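Side-chain contacts in putative type VI secretion protein (Escherichia coli, PDB 4PS2), which probably builds the contractile sheath of the bacterial type VI secretion system together with its partner TssC, and is represented here by its helical C-terminal fragment: residues I4-R9 with A20-R25; L26-A31 with D68-L73; R33-D38 with R50-K55; R37-N42 with L73-A78. All blocks are in the same frame, centred on the assembly; numbering follows the deposited sequence.

Interaction 1. Residues I4-R9 with A20-R25; sequences ISLTFR and ARQIPR
An extended N-terminal arm lies against the long helix 16-40 here, and L6 is the residue through which I4-R9 reaches Q22 and I23. The backbones stay well apart, with L6 CA and Q22 CA 7.5 Å from each other, and the leucine side chain spans the gap. Its two methyls divide the work. L6 CD1 rests 3.8 Å from Q22 CB, on the aliphatic base of that side chain, while CD2 meets the terminal methyl of the isoleucine, with L6 CD2 and I23 CD1 3.7 Å apart. L6 swings its CG opposite the backbone N (chi1 174°), which carries the branch to the helix, and it crosses both partners at about a right angle. In Q22 a bend at chi2 (-52°) turns the chain beyond CG, so that the contact is made by methylenes and not by the amide.

As a worked example of a peptide held on a helix by apolar anchors, the arm repeats the theme one step earlier, where I4 packs on L26, L30 and R33 farther along helix 16-40. Beyond L6, F8 stacks on the ring of F14, and R9, although poorly ordered, forms a salt bridge with D13. On the helix itself P24 lacks an N-H for the preceding turn, and a kink marks that point; its ring packs on D59, A61 and L62.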
loop_
_atom_site.group_PDB
_atom_site.type_symbol
_atom_site.label_atom_id
_atom_site.label_comp_id
_atom_site.label_asym_id
_atom_site.label_seq_id
_atom_site.Cartn_x
_atom_site.Cartn_y
_atom_site.Cartn_z
ATOM N N ILE A 4 -6.310 1.754 -9.266
ATOM C CA ILE A 4 -5.587 0.482 -9.229
ATOM C C ILE A 4 -6.567 -0.629 -9.662
ATOM O O ILE A 4 -7.778 -0.442 -9.562
ATOM C CB ILE A 4 -4.891 0.214 -7.855
ATOM C CG1 ILE A 4 -3.768 -0.844 -7.984
ATOM C CG2 ILE A 4 -5.902 -0.147 -6.721
ATOM C CD1 ILE A 4 -2.658 -0.781 -6.867
ATOM N N SER A 5 -6.051 -1.763 -10.142
ATOM C CA SER A 5 -6.909 -2.835 -10.646
ATOM C C SER A 5 -6.550 -4.193 -10.131
ATOM O O SER A 5 -5.367 -4.535 -10.070
ATOM C CB SER A 5 -6.856 -2.873 -12.170
ATOM O OG SER A 5 -7.533 -1.767 -12.735
ATOM N N LEU A 6 -7.583 -4.987 -9.793
ATOM C CA LEU A 6 -7.433 -6.383 -9.420
ATOM C C LEU A 6 -7.875 -7.136 -10.659
ATOM O O LEU A 6 -9.033 -7.014 -11.071
ATOM C CB LEU A 6 -8.323 -6.753 -8.209
ATOM C CG LEU A 6 -8.393 -8.235 -7.758
ATOM C CD1 LEU A 6 -7.000 -8.891 -7.641
ATOM C CD2 LEU A 6 -9.133 -8.363 -6.445
ATOM N N THR A 7 -6.946 -7.853 -11.292
ATOM C CA THR A 7 -7.236 -8.617 -12.492
ATOM C C THR A 7 -7.412 -10.079 -12.102
ATOM O O THR A 7 -6.584 -10.625 -11.380
ATOM C CB THR A 7 -6.158 -8.358 -13.567
ATOM O OG1 THR A 7 -6.160 -6.961 -13.870
ATOM C CG2 THR A 7 -6.398 -9.158 -14.869
ATOM N N PHE A 8 -8.505 -10.695 -12.555
ATOM C CA PHE A 8 -8.815 -12.103 -12.308
ATOM C C PHE A 8 -8.449 -12.843 -13.594
ATOM O O PHE A 8 -9.062 -12.582 -14.624
ATOM C CB PHE A 8 -10.320 -12.269 -11.987
ATOM C CG PHE A 8 -10.778 -11.490 -10.772
ATOM C CD1 PHE A 8 -11.203 -10.168 -10.890
ATOM C CD2 PHE A 8 -10.825 -12.088 -9.521
ATOM C CE1 PHE A 8 -11.615 -9.445 -9.772
ATOM C CE2 PHE A 8 -11.260 -11.370 -8.404
ATOM C CZ PHE A 8 -11.649 -10.052 -8.536
ATOM N N ARG A 9 -7.407 -13.688 -13.557
ATOM C CA ARG A 9 -6.920 -14.425 -14.732
ATOM C C ARG A 9 -7.525 -15.818 -14.912
ATOM O O ARG A 9 -7.219 -16.510 -15.886
ATOM C CB ARG A 9 -5.383 -14.425 -14.829
ATOM C CG ARG A 9 -4.653 -14.822 -13.557
ATOM C CD ARG A 9 -3.945 -13.616 -12.978
ATOM N NE ARG A 9 -3.928 -13.646 -11.516
ATOM C CZ ARG A 9 -2.886 -14.024 -10.784
ATOM N NH1 ARG A 9 -1.756 -14.406 -11.370
ATOM N NH2 ARG A 9 -2.962 -14.017 -9.461
ATOM N N ALA A 20 -9.969 -12.023 -0.185
ATOM C CA ALA A 20 -9.572 -11.534 1.138
ATOM C C ALA A 20 -8.070 -11.245 1.296
ATOM O O ALA A 20 -7.693 -10.500 2.195
ATOM C CB ALA A 20 -10.046 -12.491 2.226
ATOM N N ARG A 21 -7.216 -11.833 0.454
ATOM C CA ARG A 21 -5.783 -11.541 0.478
ATOM C C ARG A 21 -5.542 -10.374 -0.453
ATOM O O ARG A 21 -4.841 -9.433 -0.089
ATOM C CB ARG A 21 -4.937 -12.718 -0.060
ATOM C CG ARG A 21 -4.940 -13.953 0.799
ATOM C CD ARG A 21 -4.017 -14.986 0.207
ATOM N NE ARG A 21 -4.009 -16.175 1.046
ATOM C CZ ARG A 21 -4.693 -17.280 0.784
ATOM N NH1 ARG A 21 -5.418 -17.371 -0.322
ATOM N NH2 ARG A 21 -4.647 -18.307 1.618
ATOM N N GLN A 22 -6.131 -10.438 -1.664
ATOM C CA GLN A 22 -5.928 -9.451 -2.717
ATOM C C GLN A 22 -6.458 -8.034 -2.462
ATOM O O GLN A 22 -5.775 -7.076 -2.829
ATOM C CB GLN A 22 -6.326 -10.009 -4.103
ATOM C CG GLN A 22 -5.488 -11.221 -4.570
ATOM C CD GLN A 22 -3.982 -10.999 -4.518
ATOM O OE1 GLN A 22 -3.256 -11.668 -3.775
ATOM N NE2 GLN A 22 -3.476 -10.033 -5.272
ATOM N N ILE A 23 -7.668 -7.893 -1.869
ATOM C CA ILE A 23 -8.282 -6.574 -1.567
ATOM C C ILE A 23 -7.419 -5.716 -0.594
ATOM O O ILE A 23 -7.082 -4.599 -0.974
ATOM C CB ILE A 23 -9.779 -6.683 -1.122
ATOM C CG1 ILE A 23 -10.710 -7.256 -2.228
ATOM C CG2 ILE A 23 -10.331 -5.373 -0.504
ATOM C CD1 ILE A 23 -10.663 -6.642 -3.587
ATOM N N PRO A 24 -7.006 -6.200 0.610
ATOM C CA PRO A 24 -6.158 -5.362 1.490
ATOM C C PRO A 24 -4.780 -5.034 0.897
ATOM O O PRO A 24 -4.247 -3.949 1.144
ATOM C CB PRO A 24 -6.012 -6.207 2.770
ATOM C CG PRO A 24 -7.066 -7.241 2.683
ATOM C CD PRO A 24 -7.278 -7.512 1.245
ATOM N N ARG A 25 -4.219 -5.953 0.103
ATOM C CA ARG A 25 -2.928 -5.766 -0.558
ATOM C C ARG A 25 -3.006 -4.598 -1.542
ATOM O O ARG A 25 -2.173 -3.694 -1.490
ATOM C CB ARG A 25 -2.500 -7.073 -1.253
ATOM C CG ARG A 25 -1.276 -6.955 -2.161
ATOM C CD ARG A 25 -0.949 -8.265 -2.881
ATOM N NE ARG A 25 0.190 -8.065 -3.778
ATOM C CZ ARG A 25 0.099 -7.722 -5.059
ATOM N NH1 ARG A 25 -1.086 -7.610 -5.642
ATOM N NH2 ARG A 25 1.194 -7.520 -5.774
#

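Interaction 2. Residues L26-A31 with D68-L73. With ZN (zinc ion), chain B.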
loop_
_atom_site.group_PDB
_atom_site.type_symbol
_atom_site.label_atom_id
_atom_site.label_comp_id
_atom_site.label_asym_id
_atom_site.label_seq_id
_atom_site.Cartn_x
_atom_site.Cartn_y
_atom_site.Cartn_z
ATOM N N LEU A 26 -4.012 -4.606 -2.418
ATOM C CA LEU A 26 -4.223 -3.541 -3.400
ATOM C C LEU A 26 -4.576 -2.202 -2.761
ATOM O O LEU A 26 -4.178 -1.146 -3.269
ATOM C CB LEU A 26 -5.282 -3.949 -4.418
ATOM C CG LEU A 26 -4.815 -5.028 -5.392
ATOM C CD1 LEU A 26 -5.978 -5.567 -6.144
ATOM C CD2 LEU A 26 -3.750 -4.500 -6.362
ATOM N N LYS A 27 -5.306 -2.245 -1.643
ATOM C CA LYS A 27 -5.670 -1.046 -0.896
ATOM C C LYS A 27 -4.393 -0.421 -0.308
ATOM O O LYS A 27 -4.208 0.787 -0.421
ATOM C CB LYS A 27 -6.645 -1.397 0.232
ATOM C CG LYS A 27 -7.228 -0.174 0.959
ATOM C CD LYS A 27 -7.903 -0.610 2.274
ATOM C CE LYS A 27 -8.584 0.514 3.014
ATOM N NZ LYS A 27 -7.623 1.368 3.761
ATOM N N ALA A 28 -3.513 -1.246 0.301
ATOM C CA ALA A 28 -2.244 -0.758 0.851
ATOM C C ALA A 28 -1.353 -0.154 -0.254
ATOM O O ALA A 28 -0.783 0.910 -0.053
ATOM C CB ALA A 28 -1.515 -1.883 1.578
ATOM N N MET A 29 -1.266 -0.822 -1.418
ATOM C CA MET A 29 -0.491 -0.379 -2.579
ATOM C C MET A 29 -0.982 0.975 -3.129
ATOM O O MET A 29 -0.154 1.816 -3.498
ATOM C CB MET A 29 -0.564 -1.441 -3.688
ATOM C CG MET A 29 0.368 -2.648 -3.448
ATOM S SD MET A 29 -0.034 -4.028 -4.562
ATOM C CE MET A 29 0.610 -3.440 -6.039
ATOM N N LEU A 30 -2.321 1.171 -3.217
ATOM C CA LEU A 30 -2.862 2.431 -3.712
ATOM C C LEU A 30 -2.658 3.536 -2.654
ATOM O O LEU A 30 -2.250 4.645 -3.007
ATOM C CB LEU A 30 -4.327 2.308 -4.141
ATOM C CG LEU A 30 -4.976 3.585 -4.695
ATOM C CD1 LEU A 30 -4.227 4.122 -5.940
ATOM C CD2 LEU A 30 -6.462 3.354 -4.994
ATOM N N ALA A 31 -2.905 3.233 -1.374
ATOM C CA ALA A 31 -2.674 4.226 -0.306
ATOM C C ALA A 31 -1.184 4.633 -0.219
ATOM O O ALA A 31 -0.860 5.803 0.026
ATOM C CB ALA A 31 -3.156 3.685 1.029
ATOM N N ASP A 68 7.404 -5.083 3.725
ATOM C CA ASP A 68 8.823 -4.886 3.419
ATOM C C ASP A 68 9.060 -4.237 2.060
ATOM O O ASP A 68 9.848 -3.300 1.972
ATOM C CB ASP A 68 9.592 -6.219 3.534
ATOM C CG ASP A 68 9.708 -6.739 4.960
ATOM O OD1 ASP A 68 9.645 -5.914 5.906
ATOM O OD2 ASP A 68 9.871 -7.966 5.131
ATOM N N GLU A 69 8.360 -4.707 1.012
ATOM C CA GLU A 69 8.406 -4.158 -0.351
ATOM C C GLU A 69 7.832 -2.734 -0.359
ATOM O O GLU A 69 8.347 -1.870 -1.072
ATOM C CB GLU A 69 7.575 -5.036 -1.298
ATOM C CG GLU A 69 8.189 -6.411 -1.534
ATOM C CD GLU A 69 7.371 -7.316 -2.432
ATOM O OE1 GLU A 69 6.240 -6.931 -2.810
ATOM O OE2 GLU A 69 7.868 -8.414 -2.766
ATOM N N LEU A 70 6.790 -2.480 0.461
ATOM C CA LEU A 70 6.199 -1.137 0.586
ATOM C C LEU A 70 7.153 -0.153 1.283
ATOM O O LEU A 70 7.385 0.948 0.764
ATOM C CB LEU A 70 4.793 -1.180 1.213
ATOM C CG LEU A 70 3.711 -1.859 0.347
ATOM C CD1 LEU A 70 2.398 -2.018 1.108
ATOM C CD2 LEU A 70 3.447 -1.108 -0.945
ATOM N N ARG A 71 7.776 -0.586 2.402
ATOM C CA ARG A 71 8.761 0.211 3.156
ATOM C C ARG A 71 10.031 0.474 2.336
ATOM O O ARG A 71 10.657 1.511 2.523
ATOM C CB ARG A 71 9.143 -0.445 4.493
ATOM C CG ARG A 71 8.025 -0.557 5.505
ATOM C CD ARG A 71 8.498 -1.165 6.821
ATOM N NE ARG A 71 8.691 -0.136 7.842
ATOM C CZ ARG A 71 7.807 0.161 8.789
ATOM N NH1 ARG A 71 6.669 -0.518 8.884
ATOM N NH2 ARG A 71 8.059 1.128 9.659
ATOM N N ALA A 72 10.391 -0.442 1.406
ATOM C CA ALA A 72 11.559 -0.291 0.526
ATOM C C ALA A 72 11.386 0.826 -0.506
ATOM O O ALA A 72 12.362 1.272 -1.102
ATOM C CB ALA A 72 11.867 -1.608 -0.165
ATOM N N LEU A 73 10.155 1.297 -0.704
ATOM C CA LEU A 73 9.845 2.384 -1.631
ATOM C C LEU A 73 10.008 3.752 -0.964
ATOM O O LEU A 73 10.021 4.774 -1.655
ATOM C CB LEU A 73 8.410 2.229 -2.169
ATOM C CG LEU A 73 8.107 1.030 -3.088
ATOM C CD1 LEU A 73 6.637 0.964 -3.381
ATOM C CD2 LEU A 73 8.893 1.108 -4.431
HETATM ZN ZN ZN B . 7.087 -9.220 -4.479
#
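Helix 16-40 and the short helix 64-71 come closest at M29 and L70, whose CA atoms are 7.4 Å apart, near the centre of the chain. L70 supplies more than half of the surface buried between the two segments. Its two methyls part to meet two successive residues of the opposite helix. CD1 takes the alanine: L70 CD1 lies 3.9 Å from A28 CB, a methyl-to-methyl contact. The other branch turns to the methionine chain, with L70 CD2 4.3 Å from M29 CG, a looser approach in which the sulfur takes no part. The leucine reaches this place with CG opposite the carbonyl carbon (chi1 -67°), and both A28 and L70 are buried.

One residue before L70, the same helix offers a carboxylate to metal. E69 runs extended beyond CG (chi2 178°) and binds the zinc ion with one oxygen, E69 OE2 standing 2.0 Å from the zinc. The other oxygen, E69 OE1, remains 3.0 Å from the metal, so the binding is essentially monodentate. Zinc usually takes four or more ligands, and E69 accounts for one of them.

Around the contact the three helices close on one another: L70 also packs on M32 of helix 16-40 and on L57 of helix 46-57, A28 touches L62 in the connecting loop, and A31 meets I56 of helix 46-57.

Interaction 3. Residues R33-D38 with R50-K55; sequences RSLLRD and RKELEK
L35 of helix 16-40 packs against E52 and L53 of helix 46-57, the two antiparallel arms of a helical hairpin. With F49 and I56, which L35 also touches, these residues frame the four-sided hole that receives a side chain in knobs-into-holes packing, and L35 is the knob. The backbones approach to 7.7 Å between L35 CA and E52 CA.

Along R50-K55, the first residue turns its back on the partner helix: R50 points away and reaches the chain end, where its NH1 makes a weak hydrogen bond to A78 O and a weak, long ion pair with W79. K51 lies on the outside of the helix, its NZ forming a long salt bridge with E52 OE2 at 3.9 Å. In E52 the base and the tip have separate roles. CB faces helix 16-40 and receives a methyl of the leucine, L35 CD1 to E52 CB being 3.7 Å, whereas the bend at chi2 (-64°) leads the carboxylate away, and the contact remains apolar. L53 follows, and here the second methyl settles low against the backbone: L35 CD2 lies 3.8 Å from L53 N and 4.1 Å from L53 CB. The knob can straddle both residues because its CG stands opposite the backbone N (chi1 -177°), thrusting the forked end into the hole. E54 turns to the third helix and forms a salt bridge with R71 through its OE1. At K55 the helix continues, the amide K55 N holding K51 O in a weak bond of 3.3 Å.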
loop_
_atom_site.group_PDB
_atom_site.type_symbol
_atom_site.label_atom_id
_atom_site.label_comp_id
_atom_site.label_asym_id
_atom_site.label_seq_id
_atom_site.Cartn_x
_atom_site.Cartn_y
_atom_site.Cartn_z
ATOM N N ARG A 33 1.010 4.492 -2.810
ATOM C CA ARG A 33 1.308 5.255 -4.017
ATOM C C ARG A 33 0.904 6.717 -3.819
ATOM O O ARG A 33 1.681 7.598 -4.154
ATOM C CB ARG A 33 0.579 4.655 -5.217
ATOM C CG ARG A 33 0.820 5.431 -6.507
ATOM C CD ARG A 33 -0.301 5.199 -7.454
ATOM N NE ARG A 33 -0.306 3.815 -7.916
ATOM C CZ ARG A 33 -1.265 3.300 -8.667
ATOM N NH1 ARG A 33 -2.292 4.049 -9.045
ATOM N NH2 ARG A 33 -1.196 2.042 -9.069
ATOM N N SER A 34 -0.287 6.967 -3.251
ATOM C CA SER A 34 -0.796 8.322 -2.982
ATOM C C SER A 34 0.061 9.057 -1.959
ATOM O O SER A 34 0.360 10.243 -2.127
ATOM C CB SER A 34 -2.252 8.268 -2.515
ATOM O OG SER A 34 -3.073 7.624 -3.478
ATOM N N LEU A 35 0.453 8.355 -0.894
ATOM C CA LEU A 35 1.269 8.910 0.162
ATOM C C LEU A 35 2.662 9.295 -0.363
ATOM O O LEU A 35 3.141 10.384 -0.040
ATOM C CB LEU A 35 1.361 7.936 1.344
ATOM C CG LEU A 35 2.138 8.462 2.524
ATOM C CD1 LEU A 35 1.413 9.640 3.205
ATOM C CD2 LEU A 35 2.524 7.360 3.458
ATOM N N LEU A 36 3.301 8.419 -1.169
ATOM C CA LEU A 36 4.617 8.724 -1.757
ATOM C C LEU A 36 4.518 9.902 -2.730
ATOM O O LEU A 36 5.431 10.718 -2.785
ATOM C CB LEU A 36 5.201 7.510 -2.483
ATOM C CG LEU A 36 5.747 6.375 -1.606
ATOM C CD1 LEU A 36 5.920 5.097 -2.445
ATOM C CD2 LEU A 36 7.091 6.764 -0.975
ATOM N N ARG A 37 3.416 10.007 -3.485
ATOM C CA ARG A 37 3.234 11.122 -4.413
ATOM C C ARG A 37 3.092 12.423 -3.624
ATOM O O ARG A 37 3.672 13.434 -4.018
ATOM C CB ARG A 37 2.037 10.887 -5.342
ATOM C CG ARG A 37 2.297 9.739 -6.331
ATOM C CD ARG A 37 1.138 9.443 -7.276
ATOM N NE ARG A 37 0.957 10.544 -8.219
ATOM C CZ ARG A 37 1.684 10.735 -9.318
ATOM N NH1 ARG A 37 2.624 9.858 -9.663
ATOM N NH2 ARG A 37 1.469 11.790 -10.083
ATOM N N ASP A 38 2.350 12.387 -2.495
ATOM C CA ASP A 38 2.156 13.536 -1.594
ATOM C C ASP A 38 3.502 13.991 -1.053
ATOM O O ASP A 38 3.830 15.175 -1.142
ATOM C CB ASP A 38 1.205 13.169 -0.427
ATOM C CG ASP A 38 -0.253 12.995 -0.828
ATOM O OD1 ASP A 38 -0.645 13.513 -1.897
ATOM O OD2 ASP A 38 -0.999 12.311 -0.085
ATOM N N ARG A 50 5.248 9.860 8.132
ATOM C CA ARG A 50 5.531 8.683 8.982
ATOM C C ARG A 50 4.292 8.194 9.731
ATOM O O ARG A 50 4.155 7.000 9.923
ATOM C CB ARG A 50 6.666 8.939 9.982
ATOM C CG ARG A 50 8.045 9.014 9.321
ATOM C CD ARG A 50 9.193 9.091 10.324
ATOM N NE ARG A 50 9.081 10.235 11.235
ATOM C CZ ARG A 50 9.622 11.427 11.011
ATOM N NH1 ARG A 50 10.305 11.657 9.896
ATOM N NH2 ARG A 50 9.477 12.403 11.896
ATOM N N LYS A 51 3.409 9.112 10.160
ATOM C CA LYS A 51 2.163 8.778 10.867
ATOM C C LYS A 51 1.217 8.016 9.923
ATOM O O LYS A 51 0.619 7.002 10.314
ATOM C CB LYS A 51 1.508 10.083 11.364
ATOM C CG LYS A 51 0.140 9.905 12.048
ATOM C CD LYS A 51 -0.587 11.248 12.267
ATOM C CE LYS A 51 -1.326 11.747 11.044
ATOM N NZ LYS A 51 -1.760 13.162 11.192
ATOM N N GLU A 52 1.078 8.512 8.676
ATOM C CA GLU A 52 0.234 7.869 7.675
ATOM C C GLU A 52 0.814 6.540 7.212
ATOM O O GLU A 52 0.063 5.625 6.909
ATOM C CB GLU A 52 -0.013 8.802 6.493
ATOM C CG GLU A 52 -0.705 10.099 6.874
ATOM C CD GLU A 52 -2.106 9.970 7.429
ATOM O OE1 GLU A 52 -2.738 8.910 7.229
ATOM O OE2 GLU A 52 -2.565 10.928 8.087
ATOM N N LEU A 53 2.114 6.424 7.168
ATOM C CA LEU A 53 2.738 5.225 6.730
ATOM C C LEU A 53 2.428 4.120 7.684
ATOM O O LEU A 53 2.094 3.065 7.279
ATOM C CB LEU A 53 4.224 5.393 6.626
ATOM C CG LEU A 53 5.006 4.144 6.279
ATOM C CD1 LEU A 53 4.733 3.699 4.888
ATOM C CD2 LEU A 53 6.462 4.358 6.523
ATOM N N GLU A 54 2.549 4.388 8.960
ATOM C CA GLU A 54 2.274 3.382 9.952
ATOM C C GLU A 54 0.820 2.919 9.908
ATOM O O GLU A 54 0.566 1.784 10.055
ATOM C CB GLU A 54 2.780 3.806 11.335
ATOM C CG GLU A 54 4.293 4.057 11.391
ATOM C CD GLU A 54 5.141 2.890 10.906
ATOM O OE1 GLU A 54 6.135 3.083 10.206
ATOM O OE2 GLU A 54 4.792 1.761 11.215
ATOM N N LYS A 55 -0.110 3.804 9.640
ATOM C CA LYS A 55 -1.509 3.465 9.464
ATOM C C LYS A 55 -1.754 2.498 8.276
ATOM O O LYS A 55 -2.403 1.525 8.402
ATOM C CB LYS A 55 -2.301 4.725 9.299
ATOM C CG LYS A 55 -3.772 4.532 9.149
#

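Interaction 4. Residues R37-N42 with L73-A78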
loop_
_atom_site.group_PDB
_atom_site.type_symbol
_atom_site.label_atom_id
_atom_site.label_comp_id
_atom_site.label_asym_id
_atom_site.label_seq_id
_atom_site.Cartn_x
_atom_site.Cartn_y
_atom_site.Cartn_z
ATOM N N ARG A 37 3.416 10.007 -3.485
ATOM C CA ARG A 37 3.234 11.122 -4.413
ATOM C C ARG A 37 3.092 12.423 -3.624
ATOM O O ARG A 37 3.672 13.434 -4.018
ATOM C CB ARG A 37 2.037 10.887 -5.342
ATOM C CG ARG A 37 2.297 9.739 -6.331
ATOM C CD ARG A 37 1.138 9.443 -7.276
ATOM N NE ARG A 37 0.957 10.544 -8.219
ATOM C CZ ARG A 37 1.684 10.735 -9.318
ATOM N NH1 ARG A 37 2.624 9.858 -9.663
ATOM N NH2 ARG A 37 1.469 11.790 -10.083
ATOM N N ASP A 38 2.350 12.387 -2.495
ATOM C CA ASP A 38 2.156 13.536 -1.594
ATOM C C ASP A 38 3.502 13.991 -1.053
ATOM O O ASP A 38 3.830 15.175 -1.142
ATOM C CB ASP A 38 1.205 13.169 -0.427
ATOM C CG ASP A 38 -0.253 12.995 -0.828
ATOM O OD1 ASP A 38 -0.645 13.513 -1.897
ATOM O OD2 ASP A 38 -0.999 12.311 -0.085
ATOM N N LEU A 39 4.305 13.047 -0.543
ATOM C CA LEU A 39 5.641 13.330 -0.030
ATOM C C LEU A 39 6.540 13.935 -1.128
ATOM O O LEU A 39 7.172 14.974 -0.895
ATOM C CB LEU A 39 6.296 12.056 0.507
ATOM C CG LEU A 39 7.718 12.240 1.070
ATOM C CD1 LEU A 39 7.690 12.900 2.444
ATOM C CD2 LEU A 39 8.452 10.912 1.146
ATOM N N LYS A 40 6.618 13.263 -2.301
ATOM C CA LYS A 40 7.474 13.726 -3.406
ATOM C C LYS A 40 7.054 15.077 -3.970
ATOM O O LYS A 40 7.919 15.818 -4.430
ATOM C CB LYS A 40 7.644 12.661 -4.502
ATOM C CG LYS A 40 8.432 11.428 -4.026
ATOM C CD LYS A 40 8.312 10.266 -5.003
ATOM C CE LYS A 40 8.689 8.920 -4.415
ATOM N NZ LYS A 40 10.156 8.735 -4.314
ATOM N N ALA A 41 5.740 15.416 -3.924
ATOM C CA ALA A 41 5.260 16.731 -4.376
ATOM C C ALA A 41 5.298 17.755 -3.240
ATOM O O ALA A 41 4.819 18.873 -3.410
ATOM C CB ALA A 41 3.862 16.632 -4.969
ATOM N N ASN A 42 5.873 17.371 -2.075
ATOM C CA ASN A 42 6.016 18.199 -0.874
ATOM C C ASN A 42 4.682 18.679 -0.264
ATOM O O ASN A 42 4.649 19.711 0.417
ATOM C CB ASN A 42 6.967 19.375 -1.155
ATOM C CG ASN A 42 8.300 19.191 -0.509
ATOM O OD1 ASN A 42 8.489 19.499 0.675
ATOM N ND2 ASN A 42 9.238 18.639 -1.260
ATOM N N LEU A 73 10.155 1.297 -0.704
ATOM C CA LEU A 73 9.845 2.384 -1.631
ATOM C C LEU A 73 10.008 3.752 -0.964
ATOM O O LEU A 73 10.021 4.774 -1.655
ATOM C CB LEU A 73 8.410 2.229 -2.169
ATOM C CG LEU A 73 8.107 1.030 -3.088
ATOM C CD1 LEU A 73 6.637 0.964 -3.381
ATOM C CD2 LEU A 73 8.893 1.108 -4.431
ATOM N N VAL A 74 10.139 3.784 0.367
ATOM C CA VAL A 74 10.285 5.051 1.100
ATOM C C VAL A 74 11.657 5.707 0.871
ATOM O O VAL A 74 12.669 5.071 1.195
ATOM C CB VAL A 74 9.977 4.863 2.607
ATOM C CG1 VAL A 74 10.246 6.143 3.396
ATOM C CG2 VAL A 74 8.541 4.386 2.814
ATOM N N PRO A 75 11.732 6.983 0.394
ATOM C CA PRO A 75 13.059 7.633 0.262
ATOM C C PRO A 75 13.731 7.723 1.634
ATOM O O PRO A 75 13.046 7.892 2.651
ATOM C CB PRO A 75 12.736 9.021 -0.290
ATOM C CG PRO A 75 11.352 8.919 -0.858
ATOM C CD PRO A 75 10.643 7.895 -0.018
ATOM N N GLU A 76 15.054 7.526 1.678
ATOM C CA GLU A 76 15.844 7.551 2.919
ATOM C C GLU A 76 15.625 8.786 3.791
ATOM O O GLU A 76 15.558 8.652 5.011
ATOM C CB GLU A 76 17.334 7.380 2.624
ATOM C CG GLU A 76 17.743 5.953 2.301
ATOM C CD GLU A 76 19.111 5.818 1.663
ATOM O OE1 GLU A 76 19.923 5.013 2.173
ATOM O OE2 GLU A 76 19.367 6.501 0.646
ATOM N N LYS A 77 15.492 9.969 3.178
ATOM C CA LYS A 77 15.287 11.231 3.895
ATOM C C LYS A 77 13.926 11.364 4.580
ATOM O O LYS A 77 13.751 12.274 5.393
ATOM C CB LYS A 77 15.479 12.404 2.931
ATOM N N ALA A 78 12.968 10.470 4.280
ATOM C CA ALA A 78 11.658 10.508 4.931
ATOM C C ALA A 78 11.664 9.755 6.279
ATOM O O ALA A 78 10.731 9.910 7.076
ATOM C CB ALA A 78 10.600 9.931 4.016
#
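L39 sits in the last turn of helix 16-40, within the Schellman motif that ends it, and drives one methyl between P75 and A78 of the C-terminal tail. This is the tight part. L39 CD2 lies 3.7 Å from A78 CB and 3.9 Å from P75 CD. CG anti to the backbone N (chi1 180°) is what aims the branch across the gap. L39 and A78 both rest on F49 of helix 46-57, and V74 touches the same phenylalanine. Residues 76-78 form a short 3-10 turn, in which A78 N bonds to P75 O at 3.1 Å. At the helix end N42, with its positive phi, is the C-prime residue, and N42 N returns to L39 O at 3.0 Å.

The other flank is looser and faces solvent. K40 is exposed, and its chain passes obliquely across P75 without a polar partner in the other segment. A bend at chi4 (-77°) brings the end of the lysine over the proline, where K40 NZ comes to 3.7 Å from P75 CG.

Overall arrangement
All four contacts use helix 16-40, so the long helix serves as the common spine of the fragment, with a different element against each part of it. Interactions 2 and 3 form the buried core: interaction 2 brings in helix 64-71, interaction 3 helix 46-57, and the salt bridge from R71 to E54 joins them. Interaction 4 is partly buried and continues the core toward the helix end, L36 bridging it to interaction 3. Interaction 1 is a surface contact on the opposite side of the chain's centre from interactions 3 and 4, tied to interaction 2 by L6 against L26. Apolar methyl packing dominates throughout; charged groups and the zinc keep to the margins.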